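Local coordinates for RIM-binding protein, isoform F (Drosophila melanogaster, PDB 6Q9M), which probably acts as a presynaptic active-zone scaffold that couples synaptic vesicle recruitment to release sites, at residues Gly207-Ile215 / Ile282-Asp293. Residues are numbered along the deposited sequence; the frame is centred on the assembly and turned at random.
Sequences GLPDPPQEI and IRTKSRDSQSAD
Pro209, Pro211 and Pro212 lay the entry segment of the third, immunoglobulin-like domain of the fibronectin type III array across the hairpin formed by strand 283-286 and the chain returning through Ser291. Van der Waals packing dominates. The Pro209 ring lies over the hairpin and touches both arms, its CG 3.3 Å from Ser286 OG and its CB 3.7 Å from Ser291 CB. Ser286 OG in turn accepts a hydrogen bond from Arg287 NH2, and the same NH2 lies near Pro209 CD, the ring lying obliquely to the guanidinium. Further along, Pro211 rests its CB on Ala292 O, and the side chains of Pro212 and Ile282 cross at an angle, Pro212 CG 3.8 Å from Ile282 CG2. Ile282 CD1 meets Ile215 CG2, while Trp230 and Val228 of strand 225-231 adjoin Pro212 and Ile282 respectively, tying this end to the domain interior.

Polar links run mostly within the hairpin. Ser291 OG sits between its own backbone N and carbonyl carbon (chi1 80°), a setting from which it accepts Thr284 N at 2.9 Å and donates to Ala292 O at 2.8 Å, bridging the two arms. Replacing Ser291 with an alanine would probably leave Thr284 N without this acceptor and Ala292 O without its hydroxyl donor. The single hydrogen bond between the segments comes from buried Thr284, whose methyl lies anti to the backbone N and whose hydroxyl lies beside it. Thr284 OG1 donates to Asp210 O at 2.5 Å, approaching at a C=O...O angle of 138° and tilted 26° from the carbonyl plane.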
loop_
_atom_site.group_PDB
_atom_site.type_symbol
_atom_site.label_atom_id
_atom_site.label_comp_id
_atom_site.label_asym_id
_atom_site.label_seq_id
_atom_site.Cartn_x
_atom_site.Cartn_y
_atom_site.Cartn_z
ATOM N N GLY A 207 -11.210 -18.293 -16.620
ATOM C CA GLY A 207 -10.711 -19.450 -17.344
ATOM C C GLY A 207 -9.584 -19.249 -18.327
ATOM O O GLY A 207 -9.066 -20.228 -18.875
ATOM N N LEU A 208 -9.226 -18.006 -18.592
ATOM C CA LEU A 208 -8.245 -17.740 -19.622
ATOM C C LEU A 208 -7.141 -16.822 -19.116
ATOM O O LEU A 208 -7.326 -16.100 -18.123
ATOM C CB LEU A 208 -8.928 -17.126 -20.844
ATOM C CG LEU A 208 -9.474 -18.124 -21.865
ATOM C CD1 LEU A 208 -10.798 -18.735 -21.422
ATOM C CD2 LEU A 208 -9.576 -17.478 -23.194
ATOM N N PRO A 209 -5.968 -16.859 -19.753
ATOM C CA PRO A 209 -4.848 -16.048 -19.268
ATOM C C PRO A 209 -5.156 -14.564 -19.182
ATOM O O PRO A 209 -6.155 -14.074 -19.709
ATOM C CB PRO A 209 -3.764 -16.289 -20.319
ATOM C CG PRO A 209 -4.107 -17.565 -20.970
ATOM C CD PRO A 209 -5.512 -17.962 -20.607
ATOM N N ASP A 210 -4.267 -13.856 -18.533
ATOM C CA ASP A 210 -4.450 -12.442 -18.290
ATOM C C ASP A 210 -3.434 -11.626 -19.077
ATOM O O ASP A 210 -2.268 -12.022 -19.213
ATOM C CB ASP A 210 -4.307 -12.132 -16.796
ATOM C CG ASP A 210 -5.606 -12.335 -16.044
ATOM O OD1 ASP A 210 -6.624 -11.694 -16.403
ATOM O OD2 ASP A 210 -5.613 -13.167 -15.114
ATOM N N PRO A 211 -3.852 -10.494 -19.625
ATOM C CA PRO A 211 -2.939 -9.698 -20.437
ATOM C C PRO A 211 -1.871 -9.060 -19.569
ATOM O O PRO A 211 -2.076 -8.866 -18.356
ATOM C CB PRO A 211 -3.853 -8.642 -21.076
ATOM C CG PRO A 211 -5.097 -8.609 -20.182
ATOM C CD PRO A 211 -5.236 -9.975 -19.605
ATOM N N PRO A 212 -0.701 -8.747 -20.128
ATOM C CA PRO A 212 0.330 -8.058 -19.349
ATOM C C PRO A 212 -0.079 -6.634 -19.017
ATOM O O PRO A 212 -0.885 -6.008 -19.706
ATOM C CB PRO A 212 1.552 -8.071 -20.277
ATOM C CG PRO A 212 0.996 -8.204 -21.639
ATOM C CD PRO A 212 -0.237 -9.063 -21.490
ATOM N N GLN A 213 0.514 -6.116 -17.955
ATOM C CA GLN A 213 0.293 -4.746 -17.524
ATOM C C GLN A 213 1.549 -3.916 -17.755
ATOM O O GLN A 213 2.585 -4.420 -18.201
ATOM C CB GLN A 213 -0.120 -4.712 -16.054
ATOM C CG GLN A 213 -1.276 -5.629 -15.722
ATOM C CD GLN A 213 -1.914 -5.281 -14.397
ATOM O OE1 GLN A 213 -2.069 -6.137 -13.527
ATOM N NE2 GLN A 213 -2.282 -4.015 -14.232
ATOM N N GLU A 214 1.440 -2.628 -17.423
ATOM C CA GLU A 214 2.547 -1.677 -17.504
ATOM C C GLU A 214 3.170 -1.682 -18.898
ATOM O O GLU A 214 4.388 -1.713 -19.071
ATOM C CB GLU A 214 3.590 -1.966 -16.427
ATOM C CG GLU A 214 3.107 -1.672 -15.015
ATOM C CD GLU A 214 4.092 -2.115 -13.946
ATOM O OE1 GLU A 214 5.227 -2.504 -14.300
ATOM O OE2 GLU A 214 3.732 -2.070 -12.749
ATOM N N ILE A 215 2.303 -1.620 -19.904
ATOM C CA ILE A 215 2.758 -1.529 -21.281
ATOM C C ILE A 215 3.295 -0.132 -21.534
ATOM O O ILE A 215 2.634 0.869 -21.229
ATOM C CB ILE A 215 1.609 -1.851 -22.245
ATOM C CG1 ILE A 215 0.990 -3.209 -21.905
ATOM C CG2 ILE A 215 2.095 -1.746 -23.676
ATOM C CD1 ILE A 215 -0.280 -3.094 -21.093
ATOM N N ILE A 282 -0.737 -6.053 -26.532
ATOM C CA ILE A 282 -0.043 -7.320 -26.308
ATOM C C ILE A 282 -1.008 -8.348 -25.734
ATOM O O ILE A 282 -1.919 -8.025 -24.964
ATOM C CB ILE A 282 1.165 -7.172 -25.359
ATOM C CG1 ILE A 282 2.063 -6.033 -25.817
ATOM C CG2 ILE A 282 1.953 -8.478 -25.257
ATOM C CD1 ILE A 282 2.058 -4.921 -24.861
ATOM N N ARG A 283 -0.792 -9.602 -26.109
ATOM C CA ARG A 283 -1.586 -10.718 -25.631
ATOM C C ARG A 283 -0.703 -11.723 -24.909
ATOM O O ARG A 283 0.397 -12.033 -25.381
ATOM C CB ARG A 283 -2.279 -11.404 -26.797
ATOM C CG ARG A 283 -3.515 -10.704 -27.250
ATOM C CD ARG A 283 -3.472 -10.562 -28.774
ATOM N NE ARG A 283 -4.553 -9.693 -29.202
ATOM C CZ ARG A 283 -4.835 -9.411 -30.458
ATOM N NH1 ARG A 283 -4.090 -9.914 -31.425
ATOM N NH2 ARG A 283 -5.833 -8.593 -30.727
ATOM N N THR A 284 -1.162 -12.205 -23.755
ATOM C CA THR A 284 -0.498 -13.333 -23.116
ATOM C C THR A 284 -0.952 -14.635 -23.758
ATOM O O THR A 284 -2.153 -14.919 -23.851
ATOM C CB THR A 284 -0.782 -13.386 -21.617
ATOM O OG1 THR A 284 -0.490 -12.114 -21.028
ATOM C CG2 THR A 284 0.094 -14.449 -20.972
ATOM N N LYS A 285 0.014 -15.454 -24.135
ATOM C CA LYS A 285 -0.224 -16.754 -24.737
ATOM C C LYS A 285 -0.041 -17.796 -23.636
ATOM O O LYS A 285 0.817 -17.646 -22.764
ATOM C CB LYS A 285 0.767 -16.949 -25.905
ATOM C CG LYS A 285 0.806 -18.287 -26.681
ATOM C CD LYS A 285 -0.487 -19.106 -26.709
ATOM C CE LYS A 285 -0.560 -19.968 -27.963
ATOM N NZ LYS A 285 0.564 -20.952 -28.060
ATOM N N SER A 286 -0.854 -18.846 -23.656
ATOM C CA SER A 286 -0.675 -19.928 -22.696
ATOM C C SER A 286 -0.919 -21.256 -23.400
ATOM O O SER A 286 -1.007 -21.326 -24.629
ATOM C CB SER A 286 -1.568 -19.744 -21.459
ATOM O OG SER A 286 -2.747 -20.534 -21.539
ATOM N N ARG A 287 -1.063 -22.309 -22.590
ATOM C CA ARG A 287 -0.810 -23.669 -23.056
ATOM C C ARG A 287 -1.714 -24.063 -24.217
ATOM O O ARG A 287 -1.274 -24.786 -25.120
ATOM C CB ARG A 287 -0.962 -24.654 -21.891
ATOM C CG ARG A 287 -2.345 -24.698 -21.200
ATOM C CD ARG A 287 -2.541 -23.580 -20.177
ATOM N NE ARG A 287 -3.662 -23.800 -19.257
ATOM C CZ ARG A 287 -4.410 -22.822 -18.744
ATOM N NH1 ARG A 287 -5.403 -23.107 -17.911
ATOM N NH2 ARG A 287 -4.167 -21.553 -19.065
ATOM N N ASP A 288 -2.966 -23.594 -24.234
ATOM C CA ASP A 288 -3.836 -23.825 -25.381
ATOM C C ASP A 288 -4.573 -22.577 -25.866
ATOM O O ASP A 288 -5.443 -22.701 -26.730
ATOM C CB ASP A 288 -4.870 -24.914 -25.072
ATOM C CG ASP A 288 -4.246 -26.200 -24.542
ATOM O OD1 ASP A 288 -3.853 -26.243 -23.357
ATOM O OD2 ASP A 288 -4.162 -27.184 -25.307
ATOM N N SER A 289 -4.251 -21.381 -25.372
ATOM C CA SER A 289 -5.045 -20.209 -25.735
ATOM C C SER A 289 -4.247 -18.929 -25.468
ATOM O O SER A 289 -3.203 -18.956 -24.823
ATOM C CB SER A 289 -6.371 -20.187 -24.978
ATOM O OG SER A 289 -7.132 -19.046 -25.321
ATOM N N GLN A 290 -4.807 -17.797 -25.896
ATOM C CA GLN A 290 -4.253 -16.474 -25.748
ATOM C C GLN A 290 -5.284 -15.623 -24.989
ATOM O O GLN A 290 -6.499 -15.700 -25.221
ATOM C CB GLN A 290 -3.844 -15.896 -27.126
ATOM C CG GLN A 290 -4.940 -15.547 -28.122
ATOM C CD GLN A 290 -5.593 -14.165 -27.957
ATOM O OE1 GLN A 290 -4.956 -13.168 -28.106
ATOM N NE2 GLN A 290 -6.882 -14.127 -27.870
ATOM N N SER A 291 -4.790 -14.872 -24.004
ATOM C CA SER A 291 -5.540 -13.906 -23.211
ATOM C C SER A 291 -6.236 -12.838 -24.046
ATOM O O SER A 291 -5.951 -12.674 -25.235
ATOM C CB SER A 291 -4.608 -13.203 -22.212
ATOM O OG SER A 291 -3.881 -12.189 -22.830
ATOM N N ALA A 292 -7.179 -12.118 -23.435
ATOM C CA ALA A 292 -7.682 -10.899 -24.039
ATOM C C ALA A 292 -6.568 -9.849 -24.128
ATOM O O ALA A 292 -5.488 -9.974 -23.529
ATOM C CB ALA A 292 -8.848 -10.349 -23.219
ATOM N N ASP A 293 -6.838 -8.800 -24.898
ATOM C CA ASP A 293 -5.842 -7.760 -25.115
ATOM C C ASP A 293 -5.724 -6.829 -23.914
ATOM O O ASP A 293 -6.716 -6.510 -23.248
ATOM C CB ASP A 293 -6.189 -6.975 -26.375
ATOM C CG ASP A 293 -5.993 -7.791 -27.625
ATOM O OD1 ASP A 293 -6.160 -9.022 -27.543
ATOM O OD2 ASP A 293 -5.661 -7.216 -28.680
#